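Local coordinates for cytochrome c, mono-and diheme variant (Methylophaga aminisulfidivorans MP, PDB 7C90), which is a heme c protein, named cytochrome cL, that probably carries electrons in the methanol oxidation system of a marine methylotroph, at residues F36-V40 with T110-N114; A115-F121 with M148-R152. One frame throughout, in Å; residues are numbered along the deposited sequence.

In the fold
Contact 1 lies at the heme propionates and contact 2 in the buried interior, its centre about 3 Å from the centre of the chain; they follow one another in sequence. Contact 1 lays the N-terminal loop 36-40 on the turn 110-114, whose Thr110, Tyr111 and Asn114 bind the propionates. Contact 2 begins at the next residue and packs the start of helix 117-126 against helix 141-153; its Leu120 reaches the heme, with side chain and ligand about 3 Å apart. The centres of the two contacts are 11 Å apart, but they touch: Arg152 NH1 lies 3.0 Å from Asn114 O, a probable hydrogen bond that ties the propionate-binding turn to the helix pair.

Contact 1: residues F36-V40 with T110-N114; sequences FRNTV and TYPKN. With HEC (heme c), chain E.
Thr39 and Tyr111 bring the two segments closest, their CA atoms 7.5 Å apart. Segment 36-40 is an irregular loop turned at Asn38, whose OD1 accepts from Val40 N in an Asx turn and also from Thr41 N. Segment 110-114 bends into a 3-10 turn closed by a bond from Asn114 N to Tyr111 O. Thr39 faces this turn with both branches. Its methyl CG2, anti to the backbone N (OG1 at chi1 -63°), sits over one face of the Tyr111 ring as a CH-pi contact, 3.6 Å from the centroid and 17° off the normal; Thr110 CG2 lies over the opposite face, offset toward the rim. Thr39 OG1 accepts a weak bond from Lys113 NZ at 2.9 Å and is hydrogen-bonded to Thr123. Lys113 bends at chi3 (-134°) to bring NZ there; its stronger partner is Glu122, in a salt bridge. An alanine here, lacking both branches, would probably cost the ring its CH-pi partner and leave Lys113 NZ and Thr123 without the hydroxyl they share. Segment 110-114 also binds the two heme propionates: Thr110 N donates to O2A at 2.7 Å, Tyr111 N to O1A at 3.0 Å, and Asn114 ND2 to the same O1A at 2.7 Å. Tyr111 OH points at O2D of the other propionate, in the ring plane at the edge; 2.3 Å is too short for this bond's details to be trusted. Two N-H groups on O1A and one on O2A would stabilise that carboxylate's charge, while the methyls on opposite faces of the Tyr111 ring probably limit its turning.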
ATOM      1  N   PHE A  36      -3.513   9.030  26.896  1.00 34.00           N
ATOM      2  CA  PHE A  36      -3.557   8.352  25.579  1.00 31.91           C
ATOM      3  C   PHE A  36      -2.495   8.971  24.671  1.00 31.76           C
ATOM      4  O   PHE A  36      -2.461  10.183  24.529  1.00 29.15           O
ATOM      5  CB  PHE A  36      -4.957   8.414  24.983  1.00 32.28           C
ATOM      6  CG  PHE A  36      -5.980   7.630  25.753  1.00 34.72           C
ATOM      7  CD1 PHE A  36      -6.169   6.289  25.517  1.00 36.40           C
ATOM      8  CD2 PHE A  36      -6.721   8.226  26.749  1.00 36.84           C
ATOM      9  CE1 PHE A  36      -7.103   5.569  26.237  1.00 36.25           C
ATOM     10  CE2 PHE A  36      -7.650   7.499  27.468  1.00 35.86           C
ATOM     11  CZ  PHE A  36      -7.840   6.175  27.208  1.00 31.03           C
ATOM     12  N   ARG A  37      -1.661   8.122  24.079  1.00 29.28           N
ATOM     13  CA  ARG A  37      -0.543   8.614  23.250  1.00 30.17           C
ATOM     14  C   ARG A  37      -0.553   8.010  21.845  1.00 27.60           C
ATOM     15  O   ARG A  37      -0.905   6.863  21.683  1.00 28.11           O
ATOM     16  CB  ARG A  37       0.793   8.327  23.935  1.00 34.80           C
ATOM     17  CG  ARG A  37       0.917   8.867  25.350  1.00 39.25           C
ATOM     18  CD  ARG A  37       2.339   8.807  25.851  1.00 48.30           C
ATOM     19  NE  ARG A  37       2.516   9.414  27.158  1.00 55.37           N
ATOM     20  CZ  ARG A  37       2.921  10.660  27.370  1.00 61.33           C
ATOM     21  NH1 ARG A  37       3.194  11.461  26.362  1.00 56.70           N
ATOM     22  NH2 ARG A  37       3.053  11.108  28.603  1.00 63.93           N
ATOM     23  N   ASN A  38      -0.176   8.843  20.888  1.00 25.80           N
ATOM     24  CA  ASN A  38       0.036   8.508  19.467  1.00 28.48           C
ATOM     25  C   ASN A  38       1.069   7.365  19.351  1.00 27.64           C
ATOM     26  O   ASN A  38       2.144   7.425  19.957  1.00 26.27           O
ATOM     27  CB  ASN A  38       0.407   9.767  18.700  1.00 28.55           C
ATOM     28  CG  ASN A  38       0.533   9.498  17.220  1.00 29.73           C
ATOM     29  OD1 ASN A  38       1.470   8.828  16.799  1.00 27.66           O
ATOM     30  ND2 ASN A  38      -0.423   9.985  16.440  1.00 27.50           N
ATOM     31  N   THR A  39       0.736   6.352  18.567  1.00 24.93           N
ATOM     32  CA  THR A  39       1.498   5.095  18.415  1.00 26.67           C
ATOM     33  C   THR A  39       2.888   5.366  17.807  1.00 28.72           C
ATOM     34  O   THR A  39       3.834   4.641  18.146  1.00 26.07           O
ATOM     35  CB  THR A  39       0.638   4.142  17.576  1.00 25.85           C
ATOM     36  OG1 THR A  39      -0.531   3.903  18.362  1.00 23.87           O
ATOM     37  CG2 THR A  39       1.384   2.876  17.227  1.00 27.39           C
ATOM     38  N   VAL A  40       3.003   6.370  16.933  1.00 28.09           N
ATOM     39  CA  VAL A  40       4.250   6.699  16.179  1.00 33.38           C
ATOM     40  C   VAL A  40       4.983   7.867  16.869  1.00 36.77           C
ATOM     41  O   VAL A  40       6.195   7.739  17.118  1.00 40.61           O
ATOM     42  CB  VAL A  40       3.928   7.010  14.705  1.00 34.86           C
ATOM     43  CG1 VAL A  40       5.128   7.581  13.965  1.00 39.54           C
ATOM     44  CG2 VAL A  40       3.378   5.788  13.995  1.00 34.44           C
ATOM     45  N   THR A 110       3.183  -5.093  14.707  1.00 23.48           N
ATOM     46  CA  THR A 110       4.116  -4.007  14.374  1.00 25.13           C
ATOM     47  C   THR A 110       4.439  -3.214  15.651  1.00 26.66           C
ATOM     48  O   THR A 110       5.629  -2.907  15.891  1.00 24.19           O
ATOM     49  CB  THR A 110       3.529  -3.159  13.249  1.00 27.91           C
ATOM     50  OG1 THR A 110       3.066  -4.094  12.275  1.00 30.65           O
ATOM     51  CG2 THR A 110       4.522  -2.158  12.714  1.00 28.16           C
ATOM     52  N   TYR A 111       3.412  -2.875  16.429  1.00 26.09           N
ATOM     53  CA  TYR A 111       3.509  -2.131  17.699  1.00 24.72           C
ATOM     54  C   TYR A 111       2.968  -3.016  18.812  1.00 24.93           C
ATOM     55  O   TYR A 111       1.796  -3.371  18.820  1.00 24.70           O
ATOM     56  CB  TYR A 111       2.787  -0.795  17.549  1.00 24.69           C
ATOM     57  CG  TYR A 111       3.170   0.003  16.324  1.00 23.53           C
ATOM     58  CD1 TYR A 111       4.327   0.764  16.309  1.00 24.29           C
ATOM     59  CD2 TYR A 111       2.390  -0.001  15.187  1.00 24.15           C
ATOM     60  CE1 TYR A 111       4.698   1.495  15.190  1.00 24.37           C
ATOM     61  CE2 TYR A 111       2.733   0.746  14.070  1.00 24.93           C
ATOM     62  CZ  TYR A 111       3.883   1.510  14.078  1.00 23.04           C
ATOM     63  OH  TYR A 111       4.253   2.213  12.967  1.00 27.36           O
ATOM     64  N   PRO A 112       3.819  -3.447  19.772  1.00 24.65           N
ATOM     65  CA  PRO A 112       3.389  -4.374  20.829  1.00 25.38           C
ATOM     66  C   PRO A 112       2.217  -3.908  21.722  1.00 25.80           C
ATOM     67  O   PRO A 112       1.405  -4.751  22.181  1.00 23.78           O
ATOM     68  CB  PRO A 112       4.677  -4.585  21.665  1.00 26.31           C
ATOM     69  CG  PRO A 112       5.590  -3.419  21.323  1.00 25.96           C
ATOM     70  CD  PRO A 112       5.229  -3.051  19.894  1.00 26.30           C
ATOM     71  N   LYS A 113       2.072  -2.595  21.934  1.00 26.62           N
ATOM     72  CA  LYS A 113       0.930  -2.045  22.722  1.00 26.25           C
ATOM     73  C   LYS A 113      -0.401  -2.465  22.092  1.00 24.67           C
ATOM     74  O   LYS A 113      -1.407  -2.403  22.800  1.00 25.05           O
ATOM     75  CB  LYS A 113       0.997  -0.516  22.817  1.00 25.44           C
ATOM     76  CG  LYS A 113       0.755   0.214  21.506  1.00 26.51           C
ATOM     77  CD  LYS A 113       0.918   1.722  21.672  1.00 30.76           C
ATOM     78  CE  LYS A 113      -0.191   2.513  21.029  1.00 33.23           C
ATOM     79  NZ  LYS A 113      -0.077   3.977  21.246  1.00 32.57           N
ATOM     80  N   ASN A 114      -0.433  -2.842  20.806  1.00 23.19           N
ATOM     81  CA  ASN A 114      -1.705  -3.166  20.117  1.00 24.64           C
ATOM     82  C   ASN A 114      -2.245  -4.518  20.622  1.00 25.83           C
ATOM     83  O   ASN A 114      -3.412  -4.827  20.317  1.00 25.76           O
ATOM     84  CB  ASN A 114      -1.601  -3.039  18.591  1.00 24.64           C
ATOM     85  CG  ASN A 114      -1.440  -1.591  18.165  1.00 26.41           C
ATOM     86  OD1 ASN A 114      -2.009  -0.689  18.798  1.00 25.09           O
ATOM     87  ND2 ASN A 114      -0.658  -1.351  17.113  1.00 23.13           N
TER
HETATM   88 FE   HEC E 201      -4.654   0.130   9.563  1.00 21.45          FE
HETATM   89  CHA HEC E 201      -1.503  -0.500  10.802  1.00 21.46           C
HETATM   90  CHB HEC E 201      -6.026  -1.071  12.385  1.00 19.03           C
HETATM   91  CHC HEC E 201      -7.712   1.259   8.487  1.00 20.51           C
HETATM   92  CHD HEC E 201      -3.326   0.677   6.473  1.00 22.30           C
HETATM   93  NA  HEC E 201      -3.861  -0.603  11.303  1.00 20.52           N
HETATM   94  C1A HEC E 201      -2.610  -0.833  11.644  1.00 20.71           C
HETATM   95  C2A HEC E 201      -2.409  -1.387  12.999  1.00 21.11           C
HETATM   96  C3A HEC E 201      -3.769  -1.517  13.492  1.00 21.67           C
HETATM   97  C4A HEC E 201      -4.575  -1.074  12.331  1.00 20.85           C
HETATM   98  CMA HEC E 201      -4.305  -2.067  14.767  1.00 23.23           C
HETATM   99  CAA HEC E 201      -1.144  -1.699  13.707  1.00 22.48           C
HETATM  100  CBA HEC E 201      -1.098  -3.217  13.696  1.00 23.96           C
HETATM  101  CGA HEC E 201       0.060  -3.744  14.478  1.00 26.05           C
HETATM  102  O1A HEC E 201       0.568  -3.033  15.364  1.00 24.96           O
HETATM  103  O2A HEC E 201       0.508  -4.867  14.128  1.00 29.10           O
HETATM  104  NB  HEC E 201      -6.546   0.088  10.331  1.00 19.63           N
HETATM  105  C1B HEC E 201      -6.935  -0.488  11.436  1.00 19.69           C
HETATM  106  C2B HEC E 201      -8.389  -0.436  11.695  1.00 20.46           C
HETATM  107  C3B HEC E 201      -8.886   0.298  10.536  1.00 20.52           C
HETATM  108  C4B HEC E 201      -7.674   0.569   9.777  1.00 21.90           C
HETATM  109  CMB HEC E 201      -9.132  -1.010  12.867  1.00 21.55           C
HETATM  110  CAB HEC E 201     -10.336   0.684  10.233  1.00 22.24           C
HETATM  111  CBB HEC E 201     -10.834   1.720  11.179  1.00 21.50           C
HETATM  112  NC  HEC E 201      -5.380   0.830   7.794  1.00 21.93           N
HETATM  113  C1C HEC E 201      -6.622   1.282   7.567  1.00 22.28           C
HETATM  114  C2C HEC E 201      -6.884   1.755   6.197  1.00 21.69           C
HETATM  115  C3C HEC E 201      -5.555   1.578   5.600  1.00 23.01           C
HETATM  116  C4C HEC E 201      -4.720   1.006   6.645  1.00 20.31           C
HETATM  117  CMC HEC E 201      -8.187   2.268   5.687  1.00 21.35           C
HETATM  118  CAC HEC E 201      -5.284   1.839   4.140  1.00 26.63           C
HETATM  119  CBC HEC E 201      -5.660   3.221   3.685  1.00 25.87           C
HETATM  120  ND  HEC E 201      -2.743   0.060   8.778  1.00 22.23           N
HETATM  121  C1D HEC E 201      -2.389   0.294   7.527  1.00 21.63           C
HETATM  122  C2D HEC E 201      -0.964   0.235   7.270  1.00 22.00           C
HETATM  123  C3D HEC E 201      -0.398  -0.108   8.553  1.00 21.90           C
HETATM  124  C4D HEC E 201      -1.597  -0.157   9.393  1.00 23.65           C
HETATM  125  CMD HEC E 201      -0.287   0.502   5.980  1.00 22.66           C
HETATM  126  CAD HEC E 201       1.016  -0.230   8.948  1.00 23.81           C
HETATM  127  CBD HEC E 201       1.334   1.146   9.553  1.00 27.03           C
HETATM  128  CGD HEC E 201       2.526   1.214  10.491  1.00 30.04           C
HETATM  129  O1D HEC E 201       3.346   0.280  10.505  1.00 33.49           O
HETATM  130  O2D HEC E 201       2.706   2.229  11.219  1.00 28.09           O

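Contact 2: residues A115-F121 with M148-R152; sequences ANDKGLF and MAWVR
Asp117 and Arg152 join two helices of the cytochrome c fold, 117-126 and 141-153, whose short segments make an angle of 120° between their N-to-C directions, with axes 11.5 Å apart at closest approach. The start of the first helix is N-capped: Asn116 OD1 accepts from Gly119 N at 2.9 Å. The polar part of the contact is a buried salt bridge in which Arg152 comes side-on: NE and NH2 each donate a hydrogen bond to Asp117 OD1, both at 2.9 Å. This oxygen lies nearly in the guanidinium plane; NE meets it almost along the C-O bond, whereas NH2 arrives on the anti side, 32° out of the carboxylate plane. The other oxygen, OD2, is taken by Asn71, so both ends of the carboxylate are held. Trp164 adds a cation-pi contact to Arg152. One face of the guanidinium carries Leu120 CD2 over its centre, 3.5 Å from Arg152 CZ. Apolar contacts flank the salt bridge. The same Leu120 CD2 meets Met148 CG at 3.7 Å, the two side chains reaching toward each other. Met148 SD makes a Met-aromatic contact at the edge of the Phe121 ring, 5.3 Å from its centroid, while the ring also meets Phe62 and Tyr125. Past the sulfur, the chain turns at chi3 (57°) and places Met148 CE against the helix backbone, 3.3 Å from Asp117 O.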
ATOM      1  N   ALA A 115      -1.494  -5.238  21.462  1.00 26.82           N
ATOM      2  CA  ALA A 115      -1.981  -6.468  22.143  1.00 27.07           C
ATOM      3  C   ALA A 115      -2.955  -6.111  23.276  1.00 28.47           C
ATOM      4  O   ALA A 115      -3.692  -7.025  23.749  1.00 25.76           O
ATOM      5  CB  ALA A 115      -0.825  -7.280  22.662  1.00 27.75           C
ATOM      6  N   ASN A 116      -2.998  -4.844  23.706  1.00 26.42           N
ATOM      7  CA  ASN A 116      -3.961  -4.415  24.751  1.00 28.34           C
ATOM      8  C   ASN A 116      -4.916  -3.376  24.145  1.00 29.21           C
ATOM      9  O   ASN A 116      -4.603  -2.801  23.075  1.00 26.60           O
ATOM     10  CB  ASN A 116      -3.205  -4.004  26.019  1.00 29.49           C
ATOM     11  CG  ASN A 116      -2.452  -2.701  25.891  1.00 33.24           C
ATOM     12  OD1 ASN A 116      -3.041  -1.638  25.660  1.00 38.21           O
ATOM     13  ND2 ASN A 116      -1.139  -2.779  26.040  1.00 33.79           N
ATOM     14  N   ASP A 117      -6.076  -3.166  24.776  1.00 26.38           N
ATOM     15  CA  ASP A 117      -7.160  -2.349  24.187  1.00 27.17           C
ATOM     16  C   ASP A 117      -6.803  -0.851  24.253  1.00 26.51           C
ATOM     17  O   ASP A 117      -7.211  -0.115  23.317  1.00 24.53           O
ATOM     18  CB  ASP A 117      -8.519  -2.714  24.785  1.00 32.55           C
ATOM     19  CG  ASP A 117      -9.069  -4.024  24.219  1.00 32.55           C
ATOM     20  OD1 ASP A 117      -8.636  -4.430  23.102  1.00 29.71           O
ATOM     21  OD2 ASP A 117      -9.912  -4.630  24.906  1.00 33.44           O
ATOM     22  N   LYS A 118      -6.045  -0.392  25.245  1.00 24.05           N
ATOM     23  CA  LYS A 118      -5.650   1.042  25.300  1.00 26.01           C
ATOM     24  C   LYS A 118      -4.766   1.342  24.089  1.00 25.62           C
ATOM     25  O   LYS A 118      -4.990   2.343  23.423  1.00 26.62           O
ATOM     26  CB  LYS A 118      -4.913   1.378  26.594  1.00 27.20           C
ATOM     27  CG  LYS A 118      -4.350   2.798  26.666  1.00 26.75           C
ATOM     28  CD  LYS A 118      -3.999   3.187  28.081  1.00 28.87           C
ATOM     29  CE  LYS A 118      -3.428   4.580  28.225  1.00 31.18           C
ATOM     30  NZ  LYS A 118      -2.138   4.720  27.517  1.00 33.85           N
ATOM     31  N   GLY A 119      -3.792   0.479  23.796  1.00 26.11           N
ATOM     32  CA  GLY A 119      -2.899   0.702  22.646  1.00 26.98           C
ATOM     33  C   GLY A 119      -3.650   0.623  21.321  1.00 24.89           C
ATOM     34  O   GLY A 119      -3.438   1.486  20.468  1.00 25.31           O
ATOM     35  N   LEU A 120      -4.513  -0.374  21.152  1.00 23.77           N
ATOM     36  CA  LEU A 120      -5.292  -0.591  19.909  1.00 25.02           C
ATOM     37  C   LEU A 120      -6.134   0.646  19.628  1.00 24.41           C
ATOM     38  O   LEU A 120      -6.153   1.080  18.463  1.00 23.13           O
ATOM     39  CB  LEU A 120      -6.183  -1.826  20.057  1.00 26.53           C
ATOM     40  CG  LEU A 120      -6.980  -2.227  18.817  1.00 28.43           C
ATOM     41  CD1 LEU A 120      -6.097  -2.379  17.599  1.00 24.52           C
ATOM     42  CD2 LEU A 120      -7.746  -3.513  19.099  1.00 29.48           C
ATOM     43  N   PHE A 121      -6.847   1.156  20.633  1.00 23.19           N
ATOM     44  CA  PHE A 121      -7.669   2.378  20.469  1.00 24.15           C
ATOM     45  C   PHE A 121      -6.721   3.513  20.006  1.00 23.62           C
ATOM     46  O   PHE A 121      -7.012   4.175  19.005  1.00 22.86           O
ATOM     47  CB  PHE A 121      -8.414   2.726  21.754  1.00 23.52           C
ATOM     48  CG  PHE A 121      -9.232   3.976  21.629  1.00 26.17           C
ATOM     49  CD1 PHE A 121      -8.666   5.224  21.877  1.00 28.54           C
ATOM     50  CD2 PHE A 121     -10.554   3.917  21.238  1.00 31.87           C
ATOM     51  CE1 PHE A 121      -9.407   6.384  21.711  1.00 26.92           C
ATOM     52  CE2 PHE A 121     -11.299   5.082  21.097  1.00 32.34           C
ATOM     53  CZ  PHE A 121     -10.724   6.305  21.334  1.00 27.32           C
ATOM     54  N   MET A 148     -13.083  -2.540  17.459  1.00 25.62           N
ATOM     55  CA  MET A 148     -12.078  -3.224  18.312  1.00 24.60           C
ATOM     56  C   MET A 148     -12.647  -4.545  18.851  1.00 24.46           C
ATOM     57  O   MET A 148     -11.933  -5.572  18.747  1.00 23.65           O
ATOM     58  CB  MET A 148     -11.625  -2.338  19.458  1.00 22.96           C
ATOM     59  CG  MET A 148     -10.662  -1.264  18.973  1.00 25.70           C
ATOM     60  SD  MET A 148     -10.476   0.051  20.203  1.00 25.48           S
ATOM     61  CE  MET A 148      -9.924  -0.831  21.651  1.00 24.83           C
ATOM     62  N   ALA A 149     -13.864  -4.558  19.384  1.00 23.04           N
ATOM     63  CA  ALA A 149     -14.460  -5.832  19.881  1.00 24.71           C
ATOM     64  C   ALA A 149     -14.456  -6.865  18.744  1.00 24.80           C
ATOM     65  O   ALA A 149     -14.041  -8.013  18.982  1.00 28.71           O
ATOM     66  CB  ALA A 149     -15.849  -5.629  20.427  1.00 25.11           C
ATOM     67  N   TRP A 150     -14.828  -6.474  17.523  1.00 27.50           N
ATOM     68  CA  TRP A 150     -14.882  -7.426  16.374  1.00 25.61           C
ATOM     69  C   TRP A 150     -13.476  -7.930  16.059  1.00 26.76           C
ATOM     70  O   TRP A 150     -13.310  -9.122  15.816  1.00 24.91           O
ATOM     71  CB  TRP A 150     -15.586  -6.810  15.143  1.00 30.27           C
ATOM     72  CG  TRP A 150     -15.620  -7.805  14.034  1.00 31.03           C
ATOM     73  CD1 TRP A 150     -16.494  -8.841  13.878  1.00 32.52           C
ATOM     74  CD2 TRP A 150     -14.624  -7.957  13.015  1.00 31.43           C
ATOM     75  NE1 TRP A 150     -16.130  -9.597  12.804  1.00 30.53           N
ATOM     76  CE2 TRP A 150     -14.982  -9.099  12.266  1.00 30.56           C
ATOM     77  CE3 TRP A 150     -13.463  -7.250  12.678  1.00 31.00           C
ATOM     78  CZ2 TRP A 150     -14.236  -9.530  11.170  1.00 34.32           C
ATOM     79  CZ3 TRP A 150     -12.711  -7.700  11.617  1.00 30.59           C
ATOM     80  CH2 TRP A 150     -13.097  -8.817  10.865  1.00 32.96           C
ATOM     81  N   VAL A 151     -12.471  -7.051  16.034  1.00 25.23           N
ATOM     82  CA  VAL A 151     -11.069  -7.441  15.734  1.00 25.86           C
ATOM     83  C   VAL A 151     -10.619  -8.475  16.774  1.00 29.55           C
ATOM     84  O   VAL A 151      -9.908  -9.461  16.377  1.00 30.02           O
ATOM     85  CB  VAL A 151     -10.133  -6.211  15.666  1.00 27.23           C
ATOM     86  CG1 VAL A 151      -8.674  -6.614  15.619  1.00 31.36           C
ATOM     87  CG2 VAL A 151     -10.442  -5.303  14.470  1.00 29.53           C
ATOM     88  N   ARG A 152     -10.974  -8.286  18.056  1.00 26.44           N
ATOM     89  CA  ARG A 152     -10.559  -9.262  19.100  1.00 24.56           C
ATOM     90  C   ARG A 152     -11.309 -10.591  18.886  1.00 23.18           C
ATOM     91  O   ARG A 152     -10.688 -11.594  19.067  1.00 22.84           O
ATOM     92  CB  ARG A 152     -10.787  -8.716  20.505  1.00 24.25           C
ATOM     93  CG  ARG A 152      -9.980  -7.470  20.807  1.00 25.27           C
ATOM     94  CD  ARG A 152      -8.493  -7.603  20.538  1.00 24.69           C
ATOM     95  NE  ARG A 152      -7.837  -6.523  21.253  1.00 27.97           N
ATOM     96  CZ  ARG A 152      -6.590  -6.110  21.076  1.00 25.30           C
ATOM     97  NH1 ARG A 152      -5.809  -6.678  20.178  1.00 25.27           N
ATOM     98  NH2 ARG A 152      -6.150  -5.088  21.783  1.00 24.70           N
TER